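Side-chain contacts in putative solute-binding component of ABC transporter (Clostridium phytofermentans, PDB 4YS6), which binds beta-D-glucose in the cleft between its two lobes and probably delivers sugar to an ABC transporter for uptake: residues M43-K46 / R50-Q53; G55-K60 / K292-L297; E154-E159 / G163-E168; V200-S205 / D235-D240; L126-D131 / G175-R180. All blocks are in the same frame, centred on the assembly; numbering follows the deposited sequence.

Interactions 1, 2 and 5 gather around the glucose and interactions 3 and 4 lie at the far end of the lobe that holds the four-stranded parallel sheet, the centres of interactions 1 and 3 being about 34 Å apart. Interactions 1 and 2 share helix 50-64, the sugar and one sodium ion; the first is a buried aromatic packing, the second a small, partly buried meeting of two helices. Interaction 5, also buried, joins the two lobes largely through water. Interaction 3 is apolar and buried, whereas interaction 4 is polar and on the surface. These last two touch, with E168 OE1 2.6 Å from S203 OG, a probable hydrogen bond.

Interaction 1 (M43-K46 / R50-Q53); sequences MPTK and RWNQ. With NA (sodium ion), chain I; BGC (beta-D-glucopyranose), chain D.
P44 lies over one face of the W51 indole: its CG sits 3.6 Å from the centroid of the five-membered ring, 6° off the ring normal, a CH-pi contact. W51 CG stands anti to its carbonyl carbon (chi1 -51°), carrying the indole to P44, and T45 O lies 3.3 Å from W51 CB. M43, a selenomethionine, approaches the ring obliquely, SE 3.9 Å from W51 CE3, a Met-aromatic contact. The opposite face is covered by R50 CG, and W51 CH2 lies above the centre of the R50 guanidinium.

N52 ND2 donates to K46 O at 2.9 Å, almost straight at 168°, with the acceptor in the amide plane; K46 CB and CG rest against N52 OD1. Two bonds reach the glucose: W51 NE1 to O6 at 3.0 Å and R50 NH1 to O3 at 2.9 Å. N52 O binds a sodium ion at 2.9 Å, and N52 OD1 accepts from a water of that ion.

The contact folds the loop after strand 38-43 onto the first turn of helix 50-64. M43 packs on L71 and Y73 of strand 68-73, Y123 of strand 119-123 touches R50 and W51, and R50 leans on T294 and L297 of helix 294-309.

Interaction 2 (G55-K60 / K292-L297); sequences GSNMEK and KDTRTL. With NA (sodium ion), chain I; BGC (beta-D-glucopyranose), chain D.
N57 reaches from helix 50-64 to the first turn of helix 294-309, where it meets T294 and R295. Its CB points toward that turn, and CG stands anti to the carbonyl carbon (chi1 -70°), carrying the amide across the gap. CG of N57 is 3.8 Å from R295 CG, and OD1 passes the same methylene at 3.9 Å. At the tip, N57 ND2 is 3.4 Å from R295 CG and 3.0 Å from T294 OG1, a hydroxyl that is hydrogen-bonded to Y353 OH.

The turn that receives N57 is an N-capped helix start. D293 occupies the cap, its OD1 accepting from R295 N at 3.0 Å, and the carboxylate is gripped side-on by the R295 guanidinium. R295 NE meets D293 OD1 on its syn lone pair at 2.9 Å, while R295 NH2 forms a salt bridge to D293 OD2 at 2.8 Å. With the guanidinium held on D293, the charged end of R295 leads away from helix 50-64 and CG is the part that meets N57.

Just before the cap, K292 NZ donates to the glucose O3 at 2.9 Å and more weakly to O2. On helix 50-64, S56 OG binds the sodium ion also held by N52 O.

Interaction 3 (E154-E159 / G163-E168); sequences EKLNLE and GPFNLE. With NA (sodium ion), chain F.
A Schellman motif closes helix 141-155, and the chain then turns back so that L156 and L158 meet F165 at the start of strand 165-170, in the helix-to-strand connection of the lobe with the four-stranded parallel sheet. L156 lies over one face of the F165 ring, with CB above its centre. Its CD2 makes an off-centre CH-pi contact, 4.3 Å from the ring centroid and 29° off the normal, and comes within 3.8 Å of F165 CD1. L158 CD2 approaches another part of the ring obliquely, 3.9 Å from F165 CD2. Each leucine slides past F165, the two side chains pointing opposite ways. F165 CG stands anti to the carbonyl carbon (chi1 -59°), which carries the ring toward the helix end; there its CZ lies 3.3 Å from L156 O.

N157, the residue with positive phi in the motif, serves a sodium ion through OD1 at 2.4 Å. E154 O, from the last helical turn, and a water also bind the ion. L158 also packs on L199, and on L190 and Y193 of helix 177-195.

Across the two segments the chemistry is chiefly apolar: methyl groups and an aromatic ring set the fit, apart from the L156 carbonyl beside F165. The sodium coordination sits beside this contact at the helix end, where the ion would probably partly offset the negative end of the helix dipole.

Interaction 4 (V200-S205 / D235-D240); sequences VVKSGS and DGTKLD
T237 meets K202 across the contact while being held by D235 within its own loop. T237 OG1 donates to D235 OD1 at 2.6 Å, and T237 N donates to the same oxygen at 2.9 Å, closing an Asx turn. Both donors come from one face of the carboxylate. With its proton given to D235, the hydroxyl is left to accept from K202.

That bond, from K202 NZ to T237 OG1, is weak at 3.5 Å. The ammonium is 4.3 Å from D235 OD2, opposite charges close by but too far apart for a salt bridge; a weak bond to Y232 O adds to its hold. Bends at chi2 (-123°) and chi3 (-55°) steer the lysine chain to T237, and the two side chains meet tip to tip. Packing is slight, with K202 CE 3.9 Å from T237 CG2.

K202 lies in the type I turn V201-G204 after strand 199-200, and T237 in the loop between helix 218-232 and strand 241-244. N166 of strand 165-170, the strand between those two in the sheet, touches both K202 and T237.

Interaction 5 (L126-D131 / G175-R180); sequences LIMNSD and GDNNAR. With BGC (beta-D-glucopyranose), chain D.
M128, a selenomethionine, crosses the N177 side chain at about a right angle. Bends at chi2 (-57°) and chi3 (-73°) curl its chain, laying SE 3.7 Å from N177 CG and bringing CE to 3.6 Å from N177 OD1. N177 puts its CG opposite the backbone N (chi1 -167°), extending the amide between the loop and R180. Its OD1 takes two bonds from the R180 guanidinium, from NH2 at 2.7 Å in the carbonyl plane and from NE tilted out of it. Together with a water on ND2, this double grip fixes the rotation of the amide; L126 runs alongside, its CD2 4.0 Å from N177 ND2.

The contact bridges the two lobes of the periplasmic binding protein fold: the loop after strand 119-123 belongs to one, helix 177-195 to the other, and the glucose lies in the cleft between them. Water carries the polar link. One molecule accepts from L126 N and N177 ND2 and donates to N178 OD1; a second joins L126 O to N177 N.

D176 caps the helix, its OD1 accepting from N178 N, while D176 OD2 receives the glucose O1 hydroxyl at 2.6 Å and also bonds W216 NE1. N178 ND2, which donates to D124 O as well, reaches the glucose O2 at 3.1 Å and O1 more weakly.

Interaction 1 (M43-K46 / R50-Q53)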
# COMPACT_ATOMS: atom_id res chain seq x y z
N MSE A 43 2.25 -2.47 -14.08
CA MSE A 43 2.67 -2.19 -12.70
C MSE A 43 3.21 -0.76 -12.61
O MSE A 43 3.68 -0.21 -13.61
CB MSE A 43 3.75 -3.20 -12.25
CG MSE A 43 3.29 -4.65 -12.21
SE MSE A 43 2.19 -4.89 -10.63
CE MSE A 43 0.65 -5.76 -11.43
N PRO A 44 3.13 -0.13 -11.43
CA PRO A 44 3.46 1.30 -11.37
C PRO A 44 4.93 1.64 -11.45
O PRO A 44 5.29 2.56 -12.18
CB PRO A 44 2.89 1.74 -10.01
CG PRO A 44 2.78 0.48 -9.20
CD PRO A 44 2.49 -0.60 -10.19
N THR A 45 5.77 0.91 -10.73
CA THR A 45 7.18 1.22 -10.66
C THR A 45 7.92 0.07 -10.03
O THR A 45 7.33 -0.69 -9.28
CB THR A 45 7.43 2.49 -9.85
OG1 THR A 45 8.82 2.77 -9.82
CG2 THR A 45 6.93 2.32 -8.42
N LYS A 46 9.21 -0.05 -10.34
CA LYS A 46 10.11 -0.99 -9.65
C LYS A 46 10.78 -0.37 -8.44
O LYS A 46 11.47 -1.07 -7.69
CB LYS A 46 11.19 -1.49 -10.62
CG LYS A 46 10.67 -2.41 -11.69
CD LYS A 46 11.82 -2.90 -12.56
CE LYS A 46 11.31 -3.82 -13.66
NZ LYS A 46 12.38 -4.21 -14.62
N ARG A 50 7.41 -3.75 -3.48
CA ARG A 50 6.47 -4.85 -3.62
C ARG A 50 6.09 -5.15 -5.07
O ARG A 50 5.88 -6.32 -5.43
CB ARG A 50 5.18 -4.60 -2.80
CG ARG A 50 4.34 -3.45 -3.22
CD ARG A 50 2.94 -3.54 -2.64
NE ARG A 50 2.14 -4.58 -3.28
CZ ARG A 50 0.84 -4.76 -3.06
NH1 ARG A 50 0.20 -4.03 -2.16
NH2 ARG A 50 0.16 -5.70 -3.71
N TRP A 51 6.05 -4.13 -5.92
CA TRP A 51 5.53 -4.30 -7.29
C TRP A 51 6.44 -5.17 -8.12
O TRP A 51 6.00 -5.76 -9.09
CB TRP A 51 5.31 -2.94 -7.97
CG TRP A 51 4.50 -2.05 -7.10
CD1 TRP A 51 4.95 -0.98 -6.39
CD2 TRP A 51 3.11 -2.19 -6.75
NE1 TRP A 51 3.95 -0.44 -5.64
CE2 TRP A 51 2.81 -1.17 -5.82
CE3 TRP A 51 2.09 -3.08 -7.13
CZ2 TRP A 51 1.53 -1.00 -5.29
CZ3 TRP A 51 0.83 -2.92 -6.57
CH2 TRP A 51 0.56 -1.89 -5.67
N ASN A 52 7.71 -5.28 -7.71
CA ASN A 52 8.61 -6.26 -8.32
C ASN A 52 8.10 -7.68 -8.10
O ASN A 52 8.09 -8.51 -9.01
CB ASN A 52 10.01 -6.12 -7.76
CG ASN A 52 10.65 -4.79 -8.16
OD1 ASN A 52 11.16 -4.64 -9.26
ND2 ASN A 52 10.62 -3.84 -7.27
N GLN A 53 7.65 -7.94 -6.88
CA GLN A 53 7.09 -9.24 -6.53
C GLN A 53 5.70 -9.42 -7.13
O GLN A 53 5.40 -10.49 -7.65
CB GLN A 53 7.05 -9.43 -5.03
CG GLN A 53 8.40 -9.78 -4.39
CD GLN A 53 9.28 -8.58 -4.22
OE1 GLN A 53 8.97 -7.69 -3.44
NE2 GLN A 53 10.39 -8.54 -4.95
NA NA I . 10.55 -8.95 -10.50
C2 BGC D . -0.13 -0.46 -1.64
C3 BGC D . 0.92 -0.55 -0.57
C4 BGC D . 2.20 0.04 -0.98
C5 BGC D . 2.05 1.43 -1.51
C6 BGC D . 3.30 2.00 -2.14
C1 BGC D . -0.34 1.02 -2.01
O1 BGC D . -1.22 1.17 -2.95
O2 BGC D . -1.35 -1.01 -1.16
O3 BGC D . 1.07 -1.99 -0.26
O4 BGC D . 3.12 0.15 0.13
O5 BGC D . 1.01 1.41 -2.54
O6 BGC D . 3.92 1.07 -3.02
O HOH W 1 11.29 -6.81 -11.29
O HOH W 2 12.22 -9.32 -8.83
O HOH W 3 9.14 -8.34 -12.42

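Interaction 2 (G55-K60 / K292-L297)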
# COMPACT_ATOMS: atom_id res chain seq x y z
N GLY A 55 4.52 -8.18 -9.89
CA GLY A 55 4.65 -8.39 -11.32
C GLY A 55 5.23 -9.75 -11.65
O GLY A 55 4.74 -10.44 -12.54
N SER A 56 6.27 -10.14 -10.92
CA SER A 56 6.88 -11.44 -11.13
C SER A 56 5.92 -12.56 -10.80
O SER A 56 5.89 -13.56 -11.50
CB SER A 56 8.14 -11.60 -10.27
OG SER A 56 9.18 -10.82 -10.80
N ASN A 57 5.17 -12.40 -9.73
CA ASN A 57 4.22 -13.43 -9.34
C ASN A 57 3.06 -13.50 -10.34
O ASN A 57 2.63 -14.60 -10.71
CB ASN A 57 3.73 -13.18 -7.92
CG ASN A 57 4.80 -13.43 -6.88
OD1 ASN A 57 5.64 -14.32 -7.04
ND2 ASN A 57 4.76 -12.69 -5.79
N MSE A 58 2.57 -12.36 -10.81
CA MSE A 58 1.55 -12.36 -11.85
C MSE A 58 2.03 -13.06 -13.11
O MSE A 58 1.33 -13.87 -13.70
CB MSE A 58 1.14 -10.92 -12.19
CG MSE A 58 0.24 -10.29 -11.20
SE MSE A 58 -1.56 -11.16 -11.20
CE MSE A 58 -1.96 -11.33 -13.09
N GLU A 59 3.23 -12.70 -13.56
CA GLU A 59 3.78 -13.31 -14.77
C GLU A 59 3.92 -14.83 -14.61
O GLU A 59 3.52 -15.60 -15.48
CB GLU A 59 5.13 -12.69 -15.11
CG GLU A 59 5.72 -13.19 -16.40
CD GLU A 59 6.92 -12.37 -16.82
OE1 GLU A 59 7.81 -12.15 -15.97
OE2 GLU A 59 6.97 -11.93 -17.98
N LYS A 60 4.50 -15.26 -13.50
CA LYS A 60 4.72 -16.68 -13.27
C LYS A 60 3.41 -17.45 -13.25
O LYS A 60 3.29 -18.48 -13.89
CB LYS A 60 5.46 -16.92 -11.96
CG LYS A 60 5.57 -18.40 -11.59
CD LYS A 60 6.22 -18.59 -10.23
CE LYS A 60 6.39 -20.06 -9.90
NZ LYS A 60 5.10 -20.79 -9.78
N LYS A 292 1.56 -8.56 3.53
CA LYS A 292 0.59 -8.78 2.48
C LYS A 292 1.26 -9.70 1.44
O LYS A 292 2.16 -9.31 0.69
CB LYS A 292 0.15 -7.45 1.87
CG LYS A 292 -0.36 -6.45 2.91
CD LYS A 292 -1.16 -5.30 2.33
CE LYS A 292 -0.38 -4.45 1.34
NZ LYS A 292 -1.21 -3.25 1.03
N ASP A 293 0.84 -10.96 1.42
CA ASP A 293 1.54 -11.95 0.60
C ASP A 293 1.13 -11.73 -0.87
O ASP A 293 0.03 -12.13 -1.27
CB ASP A 293 1.21 -13.37 1.06
CG ASP A 293 2.10 -14.42 0.41
OD1 ASP A 293 2.59 -14.19 -0.72
OD2 ASP A 293 2.30 -15.48 1.02
N THR A 294 2.00 -11.10 -1.65
CA THR A 294 1.66 -10.80 -3.05
C THR A 294 1.42 -12.05 -3.88
O THR A 294 0.78 -11.98 -4.93
CB THR A 294 2.75 -9.95 -3.75
OG1 THR A 294 4.01 -10.63 -3.79
CG2 THR A 294 2.93 -8.64 -3.05
N ARG A 295 1.94 -13.20 -3.44
CA ARG A 295 1.73 -14.43 -4.19
C ARG A 295 0.26 -14.82 -4.12
O ARG A 295 -0.31 -15.36 -5.08
CB ARG A 295 2.59 -15.55 -3.62
CG ARG A 295 4.05 -15.28 -3.63
CD ARG A 295 4.78 -16.38 -2.89
NE ARG A 295 4.43 -16.33 -1.47
CZ ARG A 295 5.00 -17.10 -0.55
NH1 ARG A 295 5.92 -17.97 -0.89
NH2 ARG A 295 4.63 -16.98 0.71
N THR A 296 -0.35 -14.56 -2.96
CA THR A 296 -1.76 -14.86 -2.73
C THR A 296 -2.65 -13.96 -3.54
O THR A 296 -3.64 -14.40 -4.13
CB THR A 296 -2.11 -14.70 -1.25
OG1 THR A 296 -1.29 -15.57 -0.48
CG2 THR A 296 -3.58 -15.04 -0.99
N LEU A 297 -2.31 -12.67 -3.54
CA LEU A 297 -3.06 -11.71 -4.35
C LEU A 297 -3.00 -12.11 -5.82
O LEU A 297 -4.03 -12.15 -6.50
CB LEU A 297 -2.53 -10.29 -4.14
CG LEU A 297 -3.23 -9.18 -4.92
CD1 LEU A 297 -4.70 -9.19 -4.66
CD2 LEU A 297 -2.63 -7.83 -4.53
NA NA I . 10.55 -8.95 -10.50
C2 BGC D . -0.13 -0.46 -1.64
C3 BGC D . 0.92 -0.55 -0.57
C4 BGC D . 2.20 0.04 -0.98
C5 BGC D . 2.05 1.43 -1.51
C6 BGC D . 3.30 2.00 -2.14
C1 BGC D . -0.34 1.02 -2.01
O1 BGC D . -1.22 1.17 -2.95
O2 BGC D . -1.35 -1.01 -1.16
O3 BGC D . 1.07 -1.99 -0.26
O4 BGC D . 3.12 0.15 0.13
O5 BGC D . 1.01 1.41 -2.54
O6 BGC D . 3.92 1.07 -3.02
O HOH W 2 12.22 -9.32 -8.83
O HOH W 3 9.14 -8.34 -12.42
O HOH W 1 11.29 -6.81 -11.29

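Interaction 3 (E154-E159 / G163-E168)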
# COMPACT_ATOMS: atom_id res chain seq x y z
N GLU A 154 -2.67 0.65 21.60
CA GLU A 154 -2.25 -0.33 22.60
C GLU A 154 -0.92 0.07 23.22
O GLU A 154 -0.79 0.03 24.42
CB GLU A 154 -2.12 -1.72 21.99
CG GLU A 154 -3.41 -2.51 21.98
CD GLU A 154 -3.79 -3.02 23.36
OE1 GLU A 154 -2.95 -2.93 24.29
OE2 GLU A 154 -4.92 -3.50 23.53
N LYS A 155 0.07 0.45 22.42
CA LYS A 155 1.40 0.68 22.97
C LYS A 155 1.49 1.99 23.74
O LYS A 155 2.33 2.13 24.65
CB LYS A 155 2.46 0.64 21.85
CG LYS A 155 2.75 -0.76 21.30
CD LYS A 155 3.24 -1.70 22.38
CE LYS A 155 3.67 -3.04 21.81
NZ LYS A 155 3.91 -4.00 22.92
N LEU A 156 0.61 2.94 23.43
CA LEU A 156 0.55 4.20 24.18
C LEU A 156 -0.46 4.15 25.32
O LEU A 156 -0.62 5.13 26.04
CB LEU A 156 0.21 5.37 23.26
CG LEU A 156 1.25 5.76 22.21
CD1 LEU A 156 0.75 6.93 21.38
CD2 LEU A 156 2.60 6.07 22.83
N ASN A 157 -1.11 3.00 25.52
CA ASN A 157 -2.06 2.80 26.59
C ASN A 157 -3.15 3.88 26.54
O ASN A 157 -3.51 4.43 27.57
CB ASN A 157 -1.41 2.85 27.98
CG ASN A 157 -0.42 1.73 28.22
OD1 ASN A 157 -0.42 0.73 27.53
ND2 ASN A 157 0.41 1.90 29.24
N LEU A 158 -3.64 4.19 25.35
CA LEU A 158 -4.56 5.32 25.25
C LEU A 158 -5.87 5.10 25.99
O LEU A 158 -6.49 6.07 26.38
CB LEU A 158 -4.85 5.62 23.79
CG LEU A 158 -3.64 6.06 22.96
CD1 LEU A 158 -4.07 6.46 21.58
CD2 LEU A 158 -2.85 7.19 23.59
N GLU A 159 -6.28 3.85 26.21
CA GLU A 159 -7.54 3.63 26.92
C GLU A 159 -7.47 4.08 28.36
O GLU A 159 -8.51 4.29 29.00
CB GLU A 159 -7.94 2.15 26.88
CG GLU A 159 -8.47 1.72 25.52
CD GLU A 159 -9.31 0.45 25.58
OE1 GLU A 159 -9.29 -0.24 26.63
OE2 GLU A 159 -10.00 0.15 24.59
N GLY A 163 -1.80 11.04 28.97
CA GLY A 163 -0.89 11.67 28.04
C GLY A 163 -0.54 13.05 28.57
O GLY A 163 -0.60 13.29 29.77
N PRO A 164 -0.22 14.00 27.68
CA PRO A 164 -0.26 13.84 26.23
C PRO A 164 0.91 13.04 25.69
O PRO A 164 1.97 12.92 26.32
CB PRO A 164 -0.19 15.28 25.73
CG PRO A 164 0.59 15.99 26.76
CD PRO A 164 0.17 15.36 28.07
N PHE A 165 0.69 12.48 24.51
CA PHE A 165 1.72 11.83 23.71
C PHE A 165 1.83 12.56 22.38
O PHE A 165 0.83 12.96 21.81
CB PHE A 165 1.39 10.38 23.43
CG PHE A 165 1.22 9.54 24.65
CD1 PHE A 165 2.31 8.96 25.26
CD2 PHE A 165 -0.04 9.31 25.17
CE1 PHE A 165 2.16 8.18 26.37
CE2 PHE A 165 -0.20 8.50 26.29
CZ PHE A 165 0.91 7.94 26.89
N ASN A 166 3.05 12.67 21.87
CA ASN A 166 3.30 13.37 20.62
C ASN A 166 3.29 12.40 19.45
O ASN A 166 3.99 11.41 19.46
CB ASN A 166 4.62 14.11 20.69
CG ASN A 166 4.59 15.26 21.67
OD1 ASN A 166 5.37 15.31 22.62
ND2 ASN A 166 3.65 16.17 21.46
N LEU A 167 2.49 12.74 18.44
CA LEU A 167 2.27 11.92 17.26
C LEU A 167 2.60 12.69 16.00
O LEU A 167 2.31 13.88 15.94
CB LEU A 167 0.81 11.49 17.21
CG LEU A 167 0.32 10.73 15.96
CD1 LEU A 167 0.86 9.34 15.97
CD2 LEU A 167 -1.19 10.71 15.88
N GLU A 168 3.22 12.05 15.02
CA GLU A 168 3.22 12.60 13.65
C GLU A 168 2.71 11.53 12.69
O GLU A 168 2.72 10.35 13.01
CB GLU A 168 4.60 13.10 13.24
CG GLU A 168 5.14 14.26 14.14
CD GLU A 168 4.41 15.59 13.96
OE1 GLU A 168 3.77 15.79 12.91
OE2 GLU A 168 4.48 16.44 14.87
NA NA F . -1.33 -1.15 26.37
O HOH W 4 -1.72 -2.15 28.50

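Interaction 4 (V200-S205 / D235-D240)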
# COMPACT_ATOMS: atom_id res chain seq x y z
N VAL A 200 -1.14 14.62 20.66
CA VAL A 200 -0.82 15.96 20.19
C VAL A 200 0.06 15.85 18.97
O VAL A 200 1.11 15.21 19.01
CB VAL A 200 -0.09 16.76 21.25
CG1 VAL A 200 0.48 18.05 20.66
CG2 VAL A 200 -1.03 17.05 22.41
N VAL A 201 -0.35 16.49 17.89
CA VAL A 201 0.47 16.47 16.68
C VAL A 201 1.16 17.83 16.62
O VAL A 201 0.54 18.83 16.25
CB VAL A 201 -0.38 16.20 15.42
CG1 VAL A 201 0.49 16.23 14.18
CG2 VAL A 201 -1.06 14.84 15.53
N LYS A 202 2.43 17.88 17.02
CA LYS A 202 3.08 19.18 17.21
C LYS A 202 3.19 19.99 15.91
O LYS A 202 3.10 21.22 15.94
CB LYS A 202 4.49 19.02 17.81
CG LYS A 202 4.52 18.57 19.26
CD LYS A 202 5.27 19.56 20.16
CE LYS A 202 6.68 19.84 19.68
NZ LYS A 202 7.47 20.82 20.50
N SER A 203 3.39 19.31 14.79
CA SER A 203 3.44 19.97 13.47
C SER A 203 2.10 20.56 13.04
O SER A 203 2.04 21.39 12.11
CB SER A 203 3.92 19.00 12.41
OG SER A 203 2.91 18.06 12.09
N GLY A 204 1.03 20.10 13.67
CA GLY A 204 -0.33 20.50 13.29
C GLY A 204 -0.88 19.81 12.04
O GLY A 204 -2.01 20.07 11.64
N SER A 205 -0.10 18.94 11.41
CA SER A 205 -0.54 18.25 10.21
C SER A 205 -1.25 16.97 10.54
O SER A 205 -0.62 15.97 10.91
CB SER A 205 0.64 17.98 9.29
OG SER A 205 1.21 19.22 8.91
N ASP A 235 14.38 20.29 20.66
CA ASP A 235 14.49 20.50 22.09
C ASP A 235 14.28 19.15 22.76
O ASP A 235 14.44 18.10 22.13
CB ASP A 235 13.46 21.54 22.57
CG ASP A 235 12.02 21.19 22.19
OD1 ASP A 235 11.73 20.02 21.85
OD2 ASP A 235 11.16 22.09 22.23
N GLY A 236 13.91 19.17 24.03
CA GLY A 236 13.77 17.94 24.78
C GLY A 236 12.57 17.10 24.41
O GLY A 236 12.39 16.01 24.96
N THR A 237 11.75 17.57 23.47
CA THR A 237 10.46 16.94 23.22
C THR A 237 10.63 15.52 22.69
O THR A 237 11.35 15.27 21.72
CB THR A 237 9.60 17.75 22.25
OG1 THR A 237 9.43 19.07 22.76
CG2 THR A 237 8.21 17.11 22.08
N LYS A 238 9.97 14.59 23.36
CA LYS A 238 9.93 13.20 22.91
C LYS A 238 8.86 13.06 21.84
O LYS A 238 7.73 13.54 22.00
CB LYS A 238 9.66 12.25 24.08
CG LYS A 238 9.58 10.76 23.69
CD LYS A 238 9.55 9.85 24.92
CE LYS A 238 9.23 8.39 24.55
NZ LYS A 238 9.39 8.07 23.09
N LEU A 239 9.23 12.42 20.74
CA LEU A 239 8.29 12.00 19.74
C LEU A 239 7.86 10.61 20.13
O LEU A 239 8.70 9.71 20.18
CB LEU A 239 8.94 12.04 18.36
CG LEU A 239 8.13 11.53 17.20
CD1 LEU A 239 6.83 12.24 17.11
CD2 LEU A 239 8.92 11.73 15.92
N ASP A 240 6.59 10.43 20.45
CA ASP A 240 6.14 9.15 21.03
C ASP A 240 5.73 8.13 19.96
O ASP A 240 5.93 6.93 20.15
CB ASP A 240 4.97 9.39 21.99
CG ASP A 240 5.38 10.22 23.21
OD1 ASP A 240 6.10 9.68 24.07
OD2 ASP A 240 5.02 11.43 23.29

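Interaction 5 (L126-D131 / G175-R180)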
# COMPACT_ATOMS: atom_id res chain seq x y z
N LEU A 126 -7.60 0.77 -6.46
CA LEU A 126 -8.83 0.87 -7.21
C LEU A 126 -8.72 1.95 -8.32
O LEU A 126 -8.19 3.04 -8.11
CB LEU A 126 -9.99 1.15 -6.26
CG LEU A 126 -11.39 1.12 -6.86
CD1 LEU A 126 -11.72 -0.22 -7.48
CD2 LEU A 126 -12.43 1.53 -5.81
N ILE A 127 -9.22 1.61 -9.51
CA ILE A 127 -9.30 2.54 -10.64
C ILE A 127 -10.60 3.31 -10.53
O ILE A 127 -11.66 2.69 -10.37
CB ILE A 127 -9.20 1.78 -11.97
CG1 ILE A 127 -7.79 1.19 -12.12
CG2 ILE A 127 -9.55 2.67 -13.16
CD1 ILE A 127 -7.67 0.15 -13.20
N MSE A 128 -10.51 4.64 -10.55
CA MSE A 128 -11.60 5.53 -10.16
C MSE A 128 -12.29 6.20 -11.36
O MSE A 128 -11.67 6.44 -12.40
CB MSE A 128 -11.07 6.64 -9.22
CG MSE A 128 -10.24 6.21 -8.06
SE MSE A 128 -11.16 4.94 -6.90
CE MSE A 128 -12.41 6.20 -6.07
N ASN A 129 -13.57 6.54 -11.18
CA ASN A 129 -14.33 7.29 -12.17
C ASN A 129 -14.28 6.70 -13.56
O ASN A 129 -14.13 7.43 -14.54
CB ASN A 129 -13.84 8.73 -12.25
CG ASN A 129 -14.21 9.52 -11.04
OD1 ASN A 129 -15.14 9.17 -10.32
ND2 ASN A 129 -13.50 10.63 -10.82
N SER A 130 -14.38 5.38 -13.62
CA SER A 130 -14.45 4.67 -14.89
C SER A 130 -15.48 3.58 -14.82
O SER A 130 -15.53 2.86 -13.84
CB SER A 130 -13.10 4.05 -15.24
OG SER A 130 -13.22 3.23 -16.40
N ASP A 131 -16.31 3.45 -15.85
CA ASP A 131 -17.25 2.33 -15.92
C ASP A 131 -16.65 1.09 -16.61
O ASP A 131 -17.37 0.15 -16.93
CB ASP A 131 -18.53 2.76 -16.64
CG ASP A 131 -18.29 3.25 -18.07
OD1 ASP A 131 -17.20 2.99 -18.62
OD2 ASP A 131 -19.21 3.90 -18.63
N GLY A 175 -3.17 10.36 -4.99
CA GLY A 175 -3.78 9.78 -6.19
C GLY A 175 -4.02 8.28 -6.06
O GLY A 175 -4.50 7.64 -6.99
N ASP A 176 -3.65 7.73 -4.91
CA ASP A 176 -3.83 6.30 -4.59
C ASP A 176 -5.01 6.14 -3.64
O ASP A 176 -4.93 6.53 -2.48
CB ASP A 176 -2.55 5.76 -3.97
CG ASP A 176 -2.61 4.29 -3.63
OD1 ASP A 176 -3.67 3.66 -3.78
OD2 ASP A 176 -1.56 3.75 -3.18
N ASN A 177 -6.10 5.58 -4.14
CA ASN A 177 -7.30 5.42 -3.32
C ASN A 177 -7.00 4.61 -2.06
O ASN A 177 -7.62 4.83 -1.02
CB ASN A 177 -8.43 4.76 -4.13
CG ASN A 177 -9.77 4.84 -3.44
OD1 ASN A 177 -10.30 5.93 -3.17
ND2 ASN A 177 -10.37 3.68 -3.21
N ASN A 178 -6.03 3.70 -2.13
CA ASN A 178 -5.68 2.97 -0.92
C ASN A 178 -5.22 3.83 0.24
O ASN A 178 -5.46 3.49 1.40
CB ASN A 178 -4.58 1.96 -1.18
CG ASN A 178 -5.01 0.84 -2.10
OD1 ASN A 178 -6.17 0.71 -2.49
ND2 ASN A 178 -4.06 -0.02 -2.41
N ALA A 179 -4.56 4.95 -0.07
CA ALA A 179 -4.04 5.79 0.99
C ALA A 179 -5.19 6.31 1.84
O ALA A 179 -5.06 6.44 3.05
CB ALA A 179 -3.22 6.95 0.41
N ARG A 180 -6.34 6.60 1.20
CA ARG A 180 -7.53 7.07 1.90
C ARG A 180 -8.01 6.05 2.90
O ARG A 180 -8.43 6.38 4.01
CB ARG A 180 -8.68 7.37 0.93
CG ARG A 180 -8.44 8.51 -0.02
CD ARG A 180 -9.77 8.99 -0.63
NE ARG A 180 -10.55 7.92 -1.27
CZ ARG A 180 -11.75 7.49 -0.87
NH1 ARG A 180 -12.36 8.00 0.19
NH2 ARG A 180 -12.36 6.53 -1.56
C2 BGC D . -0.13 -0.46 -1.64
C3 BGC D . 0.92 -0.55 -0.57
C4 BGC D . 2.20 0.04 -0.98
C5 BGC D . 2.05 1.43 -1.51
C6 BGC D . 3.30 2.00 -2.14
C1 BGC D . -0.34 1.02 -2.01
O1 BGC D . -1.22 1.17 -2.95
O2 BGC D . -1.35 -1.01 -1.16
O3 BGC D . 1.07 -1.99 -0.26
O4 BGC D . 3.12 0.15 0.13
O5 BGC D . 1.01 1.41 -2.54
O6 BGC D . 3.92 1.07 -3.02
O HOH W 5 -8.40 1.44 -3.43
O HOH W 6 -6.28 4.52 -6.74